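Local coordinates for protein neutral ceramidase (Pseudomonas aeruginosa, PDB 2ZWS) that cleaves the N-acyl linkage of ceramides to give sphingosine and free fatty acid, and also runs the reaction in reverse, as a secreted zinc-dependent amidohydrolase, at residues A[43-48]-A[196-201]; A[98-103]-A[206-211]; A[224-229]-A[275-280]. One frame throughout, in Å; residues are numbered along the deposited sequence.

Contact 1: A[43-48]-A[196-201]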
ATOM      1  N   ARG A  43       4.084   7.197   4.410  1.00  9.85           N
ATOM      2  CA  ARG A  43       4.331   8.624   4.116  1.00  9.46           C
ATOM      3  C   ARG A  43       3.168   9.387   4.721  1.00  9.83           C
ATOM      4  O   ARG A  43       2.010   9.192   4.318  1.00  9.44           O
ATOM      5  CB  ARG A  43       4.387   8.826   2.591  1.00 11.19           C
ATOM      6  CG  ARG A  43       5.685   8.310   1.958  1.00 10.50           C
ATOM      7  CD  ARG A  43       5.670   8.394   0.423  1.00 11.23           C
ATOM      8  NE  ARG A  43       6.958   8.017  -0.167  1.00 12.11           N
ATOM      9  CZ  ARG A  43       7.289   6.768  -0.500  1.00 12.57           C
ATOM     10  NH1 ARG A  43       6.412   5.788  -0.311  1.00 12.84           N
ATOM     11  NH2 ARG A  43       8.491   6.491  -1.028  1.00 12.93           N
ATOM     12  N   ALA A  44       3.465  10.220   5.706  1.00 10.56           N
ATOM     13  CA  ALA A  44       2.447  10.916   6.501  1.00 10.01           C
ATOM     14  C   ALA A  44       2.416  12.387   6.184  1.00 10.72           C
ATOM     15  O   ALA A  44       3.487  13.033   6.057  1.00 11.60           O
ATOM     16  CB  ALA A  44       2.720  10.739   7.991  1.00 11.39           C
ATOM     17  N   PHE A  45       1.195  12.923   6.127  1.00  9.31           N
ATOM     18  CA  PHE A  45       0.983  14.333   5.775  1.00 10.26           C
ATOM     19  C   PHE A  45       0.072  14.887   6.844  1.00 11.66           C
ATOM     20  O   PHE A  45      -1.117  14.569   6.889  1.00 12.12           O
ATOM     21  CB  PHE A  45       0.304  14.454   4.404  1.00 10.45           C
ATOM     22  CG  PHE A  45       1.117  13.869   3.290  1.00 10.24           C
ATOM     23  CD1 PHE A  45       1.192  12.479   3.116  1.00 11.02           C
ATOM     24  CD2 PHE A  45       1.859  14.700   2.439  1.00 11.62           C
ATOM     25  CE1 PHE A  45       1.955  11.932   2.084  1.00 12.56           C
ATOM     26  CE2 PHE A  45       2.633  14.148   1.394  1.00 12.65           C
ATOM     27  CZ  PHE A  45       2.670  12.774   1.220  1.00 11.35           C
ATOM     28  N   VAL A  46       0.661  15.682   7.726  1.00 11.40           N
ATOM     29  CA  VAL A  46      -0.111  16.352   8.771  1.00 12.23           C
ATOM     30  C   VAL A  46      -0.485  17.722   8.255  1.00 13.54           C
ATOM     31  O   VAL A  46       0.396  18.430   7.754  1.00 14.06           O
ATOM     32  CB  VAL A  46       0.748  16.523  10.079  1.00 12.70           C
ATOM     33  CG1 VAL A  46      -0.029  17.301  11.108  1.00 13.85           C
ATOM     34  CG2 VAL A  46       1.104  15.166  10.642  1.00 13.80           C
ATOM     35  N   ILE A  47      -1.762  18.095   8.372  1.00 13.54           N
ATOM     36  CA  ILE A  47      -2.204  19.419   7.932  1.00 13.57           C
ATOM     37  C   ILE A  47      -2.928  20.099   9.069  1.00 14.65           C
ATOM     38  O   ILE A  47      -3.776  19.497   9.712  1.00 14.56           O
ATOM     39  CB  ILE A  47      -3.173  19.325   6.723  1.00 13.69           C
ATOM     40  CG1 ILE A  47      -2.552  18.496   5.593  1.00 14.75           C
ATOM     41  CG2 ILE A  47      -3.568  20.733   6.227  1.00 16.03           C
ATOM     42  CD1 ILE A  47      -3.563  18.127   4.518  1.00 16.84           C
ATOM     43  N   GLU A  48      -2.599  21.355   9.319  1.00 15.93           N
ATOM     44  CA  GLU A  48      -3.256  22.105  10.386  1.00 18.50           C
ATOM     45  C   GLU A  48      -3.761  23.414   9.839  1.00 18.76           C
ATOM     46  O   GLU A  48      -3.092  24.066   9.034  1.00 18.94           O
ATOM     47  CB  GLU A  48      -2.283  22.488  11.489  1.00 20.04           C
ATOM     48  CG  GLU A  48      -1.596  21.399  12.208  1.00 24.00           C
ATOM     49  CD  GLU A  48      -1.095  21.870  13.573  1.00 27.01           C
ATOM     50  OE1 GLU A  48      -0.526  22.996  13.689  1.00 28.33           O
ATOM     51  OE2 GLU A  48      -1.265  21.103  14.538  1.00 28.15           O
ATOM     52  N   GLY A 196       6.248  18.689  -0.945  1.00 12.96           N
ATOM     53  CA  GLY A 196       5.751  17.316  -1.031  1.00 11.81           C
ATOM     54  C   GLY A 196       4.452  17.347  -1.808  1.00 11.56           C
ATOM     55  O   GLY A 196       3.945  18.433  -2.164  1.00 12.35           O
ATOM     56  N   ALA A 197       3.890  16.162  -2.047  1.00 11.20           N
ATOM     57  CA  ALA A 197       2.686  16.051  -2.853  1.00 10.97           C
ATOM     58  C   ALA A 197       2.031  14.706  -2.652  1.00 10.47           C
ATOM     59  O   ALA A 197       2.706  13.706  -2.410  1.00 11.69           O
ATOM     60  CB  ALA A 197       3.009  16.268  -4.326  1.00 11.71           C
ATOM     61  N   ILE A 198       0.717  14.694  -2.814  1.00 10.66           N
ATOM     62  CA  ILE A 198      -0.047  13.444  -2.878  1.00 10.57           C
ATOM     63  C   ILE A 198      -0.738  13.400  -4.246  1.00 11.12           C
ATOM     64  O   ILE A 198      -1.466  14.333  -4.607  1.00 11.34           O
ATOM     65  CB  ILE A 198      -1.132  13.349  -1.766  1.00 11.10           C
ATOM     66  CG1 ILE A 198      -0.534  13.569  -0.354  1.00 11.02           C
ATOM     67  CG2 ILE A 198      -1.904  12.014  -1.891  1.00 12.00           C
ATOM     68  CD1 ILE A 198      -1.599  13.949   0.678  1.00 12.36           C
ATOM     69  N   SER A 199      -0.477  12.329  -4.991  1.00 12.07           N
ATOM     70  CA  SER A 199      -1.151  12.057  -6.281  1.00 12.81           C
ATOM     71  C   SER A 199      -2.189  10.939  -6.093  1.00 12.86           C
ATOM     72  O   SER A 199      -1.885   9.906  -5.478  1.00 13.36           O
ATOM     73  CB  SER A 199      -0.123  11.603  -7.334  1.00 14.03           C
ATOM     74  OG  SER A 199      -0.722  10.840  -8.373  1.00 17.35           O
ATOM     75  N   TRP A 200      -3.411  11.144  -6.596  1.00 12.61           N
ATOM     76  CA  TRP A 200      -4.433  10.081  -6.571  1.00 12.08           C
ATOM     77  C   TRP A 200      -4.745   9.688  -8.000  1.00 12.04           C
ATOM     78  O   TRP A 200      -5.124  10.534  -8.827  1.00 12.70           O
ATOM     79  CB  TRP A 200      -5.746  10.555  -5.938  1.00 12.30           C
ATOM     80  CG  TRP A 200      -5.699  10.744  -4.455  1.00 12.83           C
ATOM     81  CD1 TRP A 200      -5.974   9.805  -3.508  1.00 12.72           C
ATOM     82  CD2 TRP A 200      -5.416  11.966  -3.743  1.00 11.04           C
ATOM     83  NE1 TRP A 200      -5.861  10.346  -2.245  1.00 12.40           N
ATOM     84  CE2 TRP A 200      -5.528  11.673  -2.355  1.00 12.57           C
ATOM     85  CE3 TRP A 200      -5.091  13.284  -4.140  1.00 12.67           C
ATOM     86  CZ2 TRP A 200      -5.327  12.634  -1.357  1.00 13.40           C
ATOM     87  CZ3 TRP A 200      -4.873  14.253  -3.127  1.00 13.27           C
ATOM     88  CH2 TRP A 200      -4.994  13.911  -1.748  1.00 13.47           C
ATOM     89  N   PHE A 201      -4.580   8.411  -8.297  1.00 12.14           N
ATOM     90  CA  PHE A 201      -4.842   7.896  -9.645  1.00 11.89           C
ATOM     91  C   PHE A 201      -5.063   6.382  -9.536  1.00 12.16           C
ATOM     92  O   PHE A 201      -4.277   5.713  -8.866  1.00 13.50           O
ATOM     93  CB  PHE A 201      -3.669   8.182 -10.594  1.00 12.71           C
ATOM     94  CG  PHE A 201      -3.821   7.539 -11.936  1.00 12.49           C
ATOM     95  CD1 PHE A 201      -3.074   6.413 -12.258  1.00 13.11           C
ATOM     96  CD2 PHE A 201      -4.686   8.076 -12.903  1.00 13.42           C
ATOM     97  CE1 PHE A 201      -3.217   5.781 -13.496  1.00 14.24           C
ATOM     98  CE2 PHE A 201      -4.851   7.439 -14.160  1.00 14.15           C
ATOM     99  CZ  PHE A 201      -4.102   6.302 -14.462  1.00 13.11           C
TER

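Contact 2: A[98-103]-A[206-211]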
ATOM      1  N   THR A  98       0.226  -2.353  -3.544  1.00 10.53           N
ATOM      2  CA  THR A  98       1.313  -3.210  -4.041  1.00 11.03           C
ATOM      3  C   THR A  98       1.041  -4.668  -3.688  1.00 10.56           C
ATOM      4  O   THR A  98       0.579  -4.958  -2.569  1.00 11.68           O
ATOM      5  CB  THR A  98       2.706  -2.790  -3.495  1.00 10.93           C
ATOM      6  OG1 THR A  98       3.690  -3.751  -3.887  1.00 12.83           O
ATOM      7  CG2 THR A  98       2.717  -2.659  -1.973  1.00 11.11           C
ATOM      8  N   HIS A  99       1.392  -5.577  -4.600  1.00 10.76           N
ATOM      9  CA  HIS A  99       1.203  -7.002  -4.354  1.00 11.18           C
ATOM     10  C   HIS A  99       2.529  -7.689  -4.034  1.00 12.30           C
ATOM     11  O   HIS A  99       2.600  -8.916  -4.080  1.00 13.58           O
ATOM     12  CB  HIS A  99       0.527  -7.638  -5.569  1.00 11.83           C
ATOM     13  CG  HIS A  99      -0.914  -7.272  -5.713  1.00 14.77           C
ATOM     14  ND1 HIS A  99      -1.364  -5.970  -5.672  1.00 14.95           N
ATOM     15  CD2 HIS A  99      -2.008  -8.038  -5.914  1.00 16.36           C
ATOM     16  CE1 HIS A  99      -2.677  -5.954  -5.843  1.00 16.05           C
ATOM     17  NE2 HIS A  99      -3.092  -7.199  -5.957  1.00 16.25           N
ATOM     18  N   SER A 100       3.542  -6.907  -3.665  1.00 11.96           N
ATOM     19  CA  SER A 100       4.881  -7.448  -3.458  1.00 12.39           C
ATOM     20  C   SER A 100       5.429  -7.207  -2.078  1.00 12.09           C
ATOM     21  O   SER A 100       6.646  -7.061  -1.926  1.00 12.95           O
ATOM     22  CB  SER A 100       5.851  -6.857  -4.479  1.00 12.01           C
ATOM     23  OG  SER A 100       5.452  -7.249  -5.796  1.00 13.82           O
ATOM     24  N   GLY A 101       4.542  -7.174  -1.076  1.00 11.82           N
ATOM     25  CA  GLY A 101       5.006  -7.154   0.331  1.00 11.80           C
ATOM     26  C   GLY A 101       4.641  -8.436   1.062  1.00 11.77           C
ATOM     27  O   GLY A 101       3.749  -9.165   0.635  1.00 12.16           O
ATOM     28  N   PRO A 102       5.333  -8.712   2.178  1.00 12.03           N
ATOM     29  CA  PRO A 102       4.991  -9.853   3.042  1.00 11.81           C
ATOM     30  C   PRO A 102       3.586  -9.704   3.623  1.00 12.05           C
ATOM     31  O   PRO A 102       3.197  -8.608   4.034  1.00 12.37           O
ATOM     32  CB  PRO A 102       6.070  -9.793   4.142  1.00 11.53           C
ATOM     33  CG  PRO A 102       6.524  -8.374   4.165  1.00 12.94           C
ATOM     34  CD  PRO A 102       6.446  -7.906   2.722  1.00 12.64           C
ATOM     35  N   GLY A 103       2.838 -10.802   3.662  1.00 12.50           N
ATOM     36  CA  GLY A 103       1.472 -10.797   4.206  1.00 13.29           C
ATOM     37  C   GLY A 103       1.388 -11.172   5.671  1.00 13.73           C
ATOM     38  O   GLY A 103       2.415 -11.249   6.380  1.00 14.14           O
ATOM     39  N   THR A 206       0.493  -3.921  -9.625  1.00 14.28           N
ATOM     40  CA  THR A 206       0.714  -5.351  -9.872  1.00 13.72           C
ATOM     41  C   THR A 206       1.708  -5.533 -11.011  1.00 14.21           C
ATOM     42  O   THR A 206       1.719  -6.562 -11.679  1.00 15.64           O
ATOM     43  CB  THR A 206      -0.606  -6.043 -10.283  1.00 13.43           C
ATOM     44  OG1 THR A 206      -1.222  -5.286 -11.341  1.00 14.25           O
ATOM     45  CG2 THR A 206      -1.582  -6.139  -9.120  1.00 15.42           C
ATOM     46  N   SER A 207       2.531  -4.517 -11.272  1.00 12.74           N
ATOM     47  CA  SER A 207       3.557  -4.673 -12.306  1.00 13.55           C
ATOM     48  C   SER A 207       4.549  -5.791 -11.980  1.00 13.53           C
ATOM     49  O   SER A 207       5.045  -6.453 -12.884  1.00 14.05           O
ATOM     50  CB  SER A 207       4.297  -3.354 -12.529  1.00 13.40           C
ATOM     51  OG  SER A 207       3.399  -2.371 -13.025  1.00 14.13           O
ATOM     52  N   MET A 208       4.887  -5.956 -10.690  1.00 13.62           N
ATOM     53  CA  MET A 208       5.686  -7.099 -10.246  1.00 14.53           C
ATOM     54  C   MET A 208       4.698  -8.243 -10.039  1.00 15.13           C
ATOM     55  O   MET A 208       3.722  -8.116  -9.275  1.00 15.03           O
ATOM     56  CB  MET A 208       6.395  -6.788  -8.934  1.00 14.25           C
ATOM     57  CG  MET A 208       7.416  -5.634  -8.984  1.00 13.93           C
ATOM     58  SD  MET A 208       8.738  -5.845 -10.198  1.00 15.37           S
ATOM     59  CE  MET A 208       9.515  -7.371  -9.624  1.00 19.78           C
ATOM     60  N   THR A 209       4.925  -9.345 -10.750  1.00 16.65           N
ATOM     61  CA  THR A 209       3.958 -10.428 -10.850  1.00 17.16           C
ATOM     62  C   THR A 209       4.092 -11.432  -9.712  1.00 16.36           C
ATOM     63  O   THR A 209       4.988 -11.320  -8.853  1.00 16.32           O
ATOM     64  CB  THR A 209       4.088 -11.203 -12.188  1.00 18.15           C
ATOM     65  OG1 THR A 209       5.297 -11.972 -12.141  1.00 20.70           O
ATOM     66  CG2 THR A 209       4.089 -10.237 -13.399  1.00 19.56           C
ATOM     67  N   ASN A 210       3.209 -12.433  -9.719  1.00 17.26           N
ATOM     68  CA  ASN A 210       3.258 -13.507  -8.720  1.00 18.07           C
ATOM     69  C   ASN A 210       4.481 -14.417  -8.828  1.00 17.91           C
ATOM     70  O   ASN A 210       4.668 -15.275  -7.966  1.00 19.22           O
ATOM     71  CB  ASN A 210       1.929 -14.317  -8.636  1.00 18.64           C
ATOM     72  CG  ASN A 210       1.641 -15.161  -9.873  1.00 21.68           C
ATOM     73  OD1 ASN A 210       0.551 -15.763  -9.972  1.00 26.88           O
ATOM     74  ND2 ASN A 210       2.572 -15.214 -10.809  1.00 22.19           N
ATOM     75  N   ALA A 211       5.302 -14.202  -9.857  1.00 17.81           N
ATOM     76  CA  ALA A 211       6.583 -14.906 -10.007  1.00 17.21           C
ATOM     77  C   ALA A 211       7.732 -14.246  -9.241  1.00 16.75           C
ATOM     78  O   ALA A 211       8.809 -14.846  -9.083  1.00 17.65           O
ATOM     79  CB  ALA A 211       6.956 -15.002 -11.474  1.00 17.85           C
TER
HETATM   80  O   HOH W   1       3.185  -6.397  -7.078  1.00 13.64           O
HETATM   81  O   HOH W   2       5.511  -9.813  -6.561  1.00 15.35           O

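Contact 3: A[224-229]-A[275-280]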
ATOM      1  N   SER A 224       6.931   7.325  -6.398  1.00 11.34           N
ATOM      2  CA  SER A 224       7.347   8.081  -5.207  1.00 11.97           C
ATOM      3  C   SER A 224       8.869   8.180  -5.149  1.00 11.73           C
ATOM      4  O   SER A 224       9.447   9.264  -4.897  1.00 13.17           O
ATOM      5  CB  SER A 224       6.880   7.415  -3.917  1.00 13.23           C
ATOM      6  OG  SER A 224       5.457   7.366  -3.830  1.00 13.96           O
ATOM      7  N   TYR A 225       9.539   7.046  -5.361  1.00 12.13           N
ATOM      8  CA  TYR A 225      10.997   6.997  -5.258  1.00 11.92           C
ATOM      9  C   TYR A 225      11.579   7.889  -6.348  1.00 12.53           C
ATOM     10  O   TYR A 225      12.504   8.662  -6.079  1.00 13.83           O
ATOM     11  CB  TYR A 225      11.483   5.574  -5.498  1.00 12.71           C
ATOM     12  CG  TYR A 225      12.985   5.425  -5.545  1.00 12.65           C
ATOM     13  CD1 TYR A 225      13.660   5.343  -6.763  1.00 14.10           C
ATOM     14  CD2 TYR A 225      13.736   5.352  -4.353  1.00 14.04           C
ATOM     15  CE1 TYR A 225      15.054   5.191  -6.790  1.00 14.63           C
ATOM     16  CE2 TYR A 225      15.108   5.194  -4.387  1.00 14.46           C
ATOM     17  CZ  TYR A 225      15.753   5.140  -5.609  1.00 14.38           C
ATOM     18  OH  TYR A 225      17.128   4.960  -5.664  1.00 15.50           O
ATOM     19  N   HIS A 226      11.066   7.801  -7.574  1.00 12.79           N
ATOM     20  CA  HIS A 226      11.629   8.637  -8.631  1.00 13.62           C
ATOM     21  C   HIS A 226      11.520  10.125  -8.241  1.00 13.02           C
ATOM     22  O   HIS A 226      12.474  10.899  -8.408  1.00 14.42           O
ATOM     23  CB  HIS A 226      10.917   8.344  -9.955  1.00 13.60           C
ATOM     24  CG  HIS A 226      11.461   9.124 -11.112  1.00 15.65           C
ATOM     25  ND1 HIS A 226      12.722   8.908 -11.624  1.00 17.53           N
ATOM     26  CD2 HIS A 226      10.916  10.119 -11.855  1.00 16.24           C
ATOM     27  CE1 HIS A 226      12.930   9.737 -12.639  1.00 17.90           C
ATOM     28  NE2 HIS A 226      11.844  10.475 -12.806  1.00 17.39           N
ATOM     29  N   TRP A 227      10.366  10.546  -7.724  1.00 12.50           N
ATOM     30  CA  TRP A 227      10.221  11.958  -7.332  1.00 12.48           C
ATOM     31  C   TRP A 227      11.165  12.349  -6.193  1.00 13.00           C
ATOM     32  O   TRP A 227      11.843  13.388  -6.259  1.00 14.24           O
ATOM     33  CB  TRP A 227       8.773  12.271  -6.936  1.00 13.62           C
ATOM     34  CG  TRP A 227       8.371  13.714  -7.161  1.00 13.47           C
ATOM     35  CD1 TRP A 227       9.194  14.833  -7.189  1.00 14.94           C
ATOM     36  CD2 TRP A 227       7.033  14.203  -7.349  1.00 13.12           C
ATOM     37  NE1 TRP A 227       8.428  15.964  -7.418  1.00 14.47           N
ATOM     38  CE2 TRP A 227       7.110  15.609  -7.515  1.00 14.49           C
ATOM     39  CE3 TRP A 227       5.775  13.585  -7.414  1.00 13.90           C
ATOM     40  CZ2 TRP A 227       5.973  16.400  -7.741  1.00 13.13           C
ATOM     41  CZ3 TRP A 227       4.642  14.381  -7.632  1.00 12.90           C
ATOM     42  CH2 TRP A 227       4.755  15.772  -7.786  1.00 14.63           C
ATOM     43  N   GLU A 228      11.164  11.542  -5.129  1.00 13.63           N
ATOM     44  CA  GLU A 228      11.950  11.848  -3.931  1.00 13.74           C
ATOM     45  C   GLU A 228      13.464  11.755  -4.147  1.00 14.81           C
ATOM     46  O   GLU A 228      14.227  12.611  -3.648  1.00 16.56           O
ATOM     47  CB  GLU A 228      11.558  10.909  -2.797  1.00 13.59           C
ATOM     48  CG  GLU A 228      10.124  11.114  -2.334  1.00 13.42           C
ATOM     49  CD  GLU A 228       9.581  10.008  -1.423  1.00 14.36           C
ATOM     50  OE1 GLU A 228       8.483  10.243  -0.842  1.00 12.20           O
ATOM     51  OE2 GLU A 228      10.222   8.929  -1.298  1.00 13.99           O
ATOM     52  N   HIS A 229      13.884  10.730  -4.880  1.00 15.89           N
ATOM     53  CA  HIS A 229      15.302  10.381  -5.020  1.00 16.71           C
ATOM     54  C   HIS A 229      15.923  10.942  -6.295  1.00 17.33           C
ATOM     55  O   HIS A 229      17.065  11.387  -6.264  1.00 19.00           O
ATOM     56  CB  HIS A 229      15.461   8.862  -4.983  1.00 17.07           C
ATOM     57  CG  HIS A 229      16.876   8.374  -5.077  1.00 17.38           C
ATOM     58  ND1 HIS A 229      17.479   8.094  -6.283  1.00 18.19           N
ATOM     59  CD2 HIS A 229      17.791   8.086  -4.121  1.00 19.89           C
ATOM     60  CE1 HIS A 229      18.712   7.660  -6.073  1.00 19.37           C
ATOM     61  NE2 HIS A 229      18.927   7.643  -4.769  1.00 20.88           N
ATOM     62  N   ARG A 275       5.038   6.817 -15.923  1.00 13.28           N
ATOM     63  CA  ARG A 275       3.857   7.426 -16.555  1.00 12.88           C
ATOM     64  C   ARG A 275       3.018   8.191 -15.534  1.00 13.22           C
ATOM     65  O   ARG A 275       2.593   9.326 -15.782  1.00 14.21           O
ATOM     66  CB  ARG A 275       3.017   6.375 -17.283  1.00 12.67           C
ATOM     67  CG  ARG A 275       3.724   5.847 -18.521  1.00 13.13           C
ATOM     68  CD  ARG A 275       2.944   4.760 -19.199  1.00 15.97           C
ATOM     69  NE  ARG A 275       3.777   4.143 -20.230  1.00 18.67           N
ATOM     70  CZ  ARG A 275       3.400   3.174 -21.058  1.00 17.48           C
ATOM     71  NH1 ARG A 275       2.167   2.673 -21.015  1.00 18.76           N
ATOM     72  NH2 ARG A 275       4.284   2.693 -21.934  1.00 18.22           N
ATOM     73  N   GLN A 276       2.894   7.614 -14.341  1.00 12.99           N
ATOM     74  CA  GLN A 276       2.151   8.278 -13.247  1.00 13.50           C
ATOM     75  C   GLN A 276       2.909   9.483 -12.744  1.00 13.39           C
ATOM     76  O   GLN A 276       2.327  10.550 -12.546  1.00 13.61           O
ATOM     77  CB  GLN A 276       1.887   7.317 -12.086  1.00 13.80           C
ATOM     78  CG  GLN A 276       0.933   6.200 -12.492  1.00 15.27           C
ATOM     79  CD  GLN A 276       0.793   5.181 -11.411  1.00 14.67           C
ATOM     80  OE1 GLN A 276       0.030   5.381 -10.482  1.00 15.48           O
ATOM     81  NE2 GLN A 276       1.550   4.095 -11.500  1.00 16.03           N
ATOM     82  N   PHE A 277       4.209   9.306 -12.524  1.00 14.03           N
ATOM     83  CA  PHE A 277       5.045  10.399 -12.071  1.00 13.98           C
ATOM     84  C   PHE A 277       4.934  11.595 -13.020  1.00 14.62           C
ATOM     85  O   PHE A 277       4.792  12.738 -12.568  1.00 14.64           O
ATOM     86  CB  PHE A 277       6.525  10.004 -11.986  1.00 14.40           C
ATOM     87  CG  PHE A 277       7.415  11.202 -11.909  1.00 15.04           C
ATOM     88  CD1 PHE A 277       7.525  11.914 -10.726  1.00 15.33           C
ATOM     89  CD2 PHE A 277       8.032  11.692 -13.045  1.00 14.81           C
ATOM     90  CE1 PHE A 277       8.288  13.109 -10.658  1.00 16.04           C
ATOM     91  CE2 PHE A 277       8.794  12.859 -12.996  1.00 15.62           C
ATOM     92  CZ  PHE A 277       8.914  13.581 -11.808  1.00 16.47           C
ATOM     93  N   ALA A 278       5.030  11.339 -14.331  1.00 15.05           N
ATOM     94  CA  ALA A 278       5.134  12.446 -15.285  1.00 15.27           C
ATOM     95  C   ALA A 278       3.873  13.307 -15.221  1.00 14.88           C
ATOM     96  O   ALA A 278       3.938  14.535 -15.226  1.00 16.23           O
ATOM     97  CB  ALA A 278       5.414  11.954 -16.679  1.00 15.48           C
ATOM     98  N   LYS A 279       2.731  12.647 -15.093  1.00 14.59           N
ATOM     99  CA  LYS A 279       1.470  13.372 -15.001  1.00 14.34           C
ATOM    100  C   LYS A 279       1.355  14.144 -13.692  1.00 14.07           C
ATOM    101  O   LYS A 279       0.883  15.300 -13.689  1.00 14.45           O
ATOM    102  CB  LYS A 279       0.261  12.445 -15.227  1.00 15.53           C
ATOM    103  CG  LYS A 279      -1.090  13.197 -15.404  1.00 16.85           C
ATOM    104  CD  LYS A 279      -1.057  14.012 -16.700  1.00 18.88           C
ATOM    105  CE  LYS A 279      -2.315  14.802 -16.974  1.00 20.53           C
ATOM    106  NZ  LYS A 279      -2.165  15.254 -18.394  1.00 24.48           N
ATOM    107  N   ALA A 280       1.781  13.527 -12.579  1.00 12.62           N
ATOM    108  CA  ALA A 280       1.690  14.182 -11.261  1.00 12.50           C
ATOM    109  C   ALA A 280       2.563  15.421 -11.249  1.00 13.04           C
ATOM    110  O   ALA A 280       2.148  16.468 -10.772  1.00 13.16           O
ATOM    111  CB  ALA A 280       2.120  13.220 -10.152  1.00 12.85           C
TER

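Contact 1: A[43-48]-A[196-201]
Phe45 and Ile198 reach toward each other from opposite directions across the interior between strands 41-49 and 194-200, and this pair carries most of the contact. The strands are not hydrogen-bonded neighbours: the CA atoms of Phe45 and Ile198, the nearest across the segments, stand 8.8 Å apart, and side chains bridge the separation. Ile198 presents its longer branch to the aromatic face. Its CG1 lies 3.6 Å from the centroid of the Phe45 ring and only 9° off the ring normal, a CH-pi contact over the centre of the face. CD1 continues across the same ring toward its root, with Ile198 CD1 3.8 Å from Phe45 CG, while Ile198 CG1 itself stays 3.7 Å from Phe45 CZ at the far end. The branch therefore lies along the ring and does not touch it at a single point. Ile198 can do this because CG1 is anti to its own carbonyl carbon (chi1 -54°); the other branch, CG2, is turned to a face of Trp200 in the same strand. At the distal end of the phenyl ring the backbone contributes as well, with Ala197 O 3.7 Å from Phe45 CZ in an oblique approach.

Strands 41-49 and 194-200 belong to one large mixed sheet of the N-terminal catalytic region. Phe45 also meets the ring of Phe187 on strand 181-189 and touches Ala240 on strand 238-242, while Ile198 touches Tyr58 on strand 55-61, so the pair sits among several strands of that sheet. With no hydrogen bond or charge pair across the segments, the contact depends on dispersion and weak CH-pi attraction, and the burial of all three touching residues points to a hydrophobic contribution as well.

Contact 2: A[98-103]-A[206-211]
His99 and Thr206 lie side by side, side chains pointing the same way, with a methyl group over one face of the imidazole. From CB, which is directed at the 206-211 loop, the His99 ring swings out anti to its carbonyl carbon (chi1 -72°) and turns one face to Thr206. At the root of the ring, His99 CG is 3.7 Å from Thr206 CG2 and His99 CD2 3.8 Å; His99 ND1 and CE1 lie 3.5 Å from that methyl carbon, and at the tip His99 NE2 is again 3.7 Å from it. CG2 thus lies over the ring centre, 9° off the normal, in a CH-pi contact. ND1 is hydrogen-bonded to the backbone O of His97, whose side chain ligates the zinc ion and whose ring meets that of His99 edge-to-face.

Ser100 OG approaches Met208 CB at 3.3 Å and is linked to the opposite loop by two waters. Both lie 2.7 Å from Ser100 OG; one donates to Thr209 O, the other reaches Met208 O, which also bonds Tyr26 OH. The loops following His97 and His204 meet beside the metal site, the side chain of His99 about 4 Å from the zinc ion. Residues 98-103 and 206-211 share no direct hydrogen bond, although His99 and Ser205 bond through their backbones; methyl-on-imidazole packing and bridging water join them, and the two His99-His97 contacts are consistent with a second-shell role for His99.

Contact 3: A[224-229]-A[275-280]
The Phe277 ring is used on both a face and an edge. Over one face, displaced toward the rim, stands CD2 of His226, 3.5 Å from Phe277 CD2; at the edge, close to the ring plane, lies Trp227 CG, 3.5 Å from Phe277 CE1. His226 delivers its own edge, giving a T-shaped pair with planes at 85° and centroids 4.7 Å apart. The second pair reverses the role of Phe277, whose edge points into the face of the Trp227 five-membered ring, with centroids 5.2 Å apart and planes again nearly perpendicular. CG is anti to the backbone N in both His226 (chi1 -178°) and Phe277, which carries each ring out toward the other helix; there the side chains cross at about a right angle.

Helices 218-231 and 265-286 carry this three-membered aromatic cluster, their local axes 9.7 Å apart at closest approach and inclined by 53°. Helix 218-231 lies in the connection between the parallel, adjacent strands 194-200 and 238-242, a beta-alpha-beta crossover, and helix 265-286 packs beside it on the same sheet. Trp227 accordingly touches Ala197 and Ala239 on those two strands.

Away from Phe277, the six-membered part of the indole reaches the second helix at Ala280, Trp227 CZ3 3.7 Å from Ala280 CB. That small side chain lets the indole come close to the helix backbone. On the more solvent-accessible side, His226 ND1 is hydrogen-bonded to Asp230, one turn on in its own helix, which ties down the ring's rotation while its CD2 edge stays against Phe277.

In the fold
Contact 1 lies between strands, in the interior of a sheet on which the two helices of contact 3 pack, and contact 3 is only partly buried. The two touch directly, through a salt bridge between Arg43 NE and Glu228 OE1. Contact 2 touches neither, its nearest atoms about 9 Å from contact 1 and about 7 Å from contact 3, yet strand 194-200 leads into its second loop and helix 265-286 lines Met208. The chemistry changes accordingly, from an aliphatic-aromatic core pair, through perpendicular aromatic rings between helices, to largely buried loop contacts bridged by water beside the zinc site.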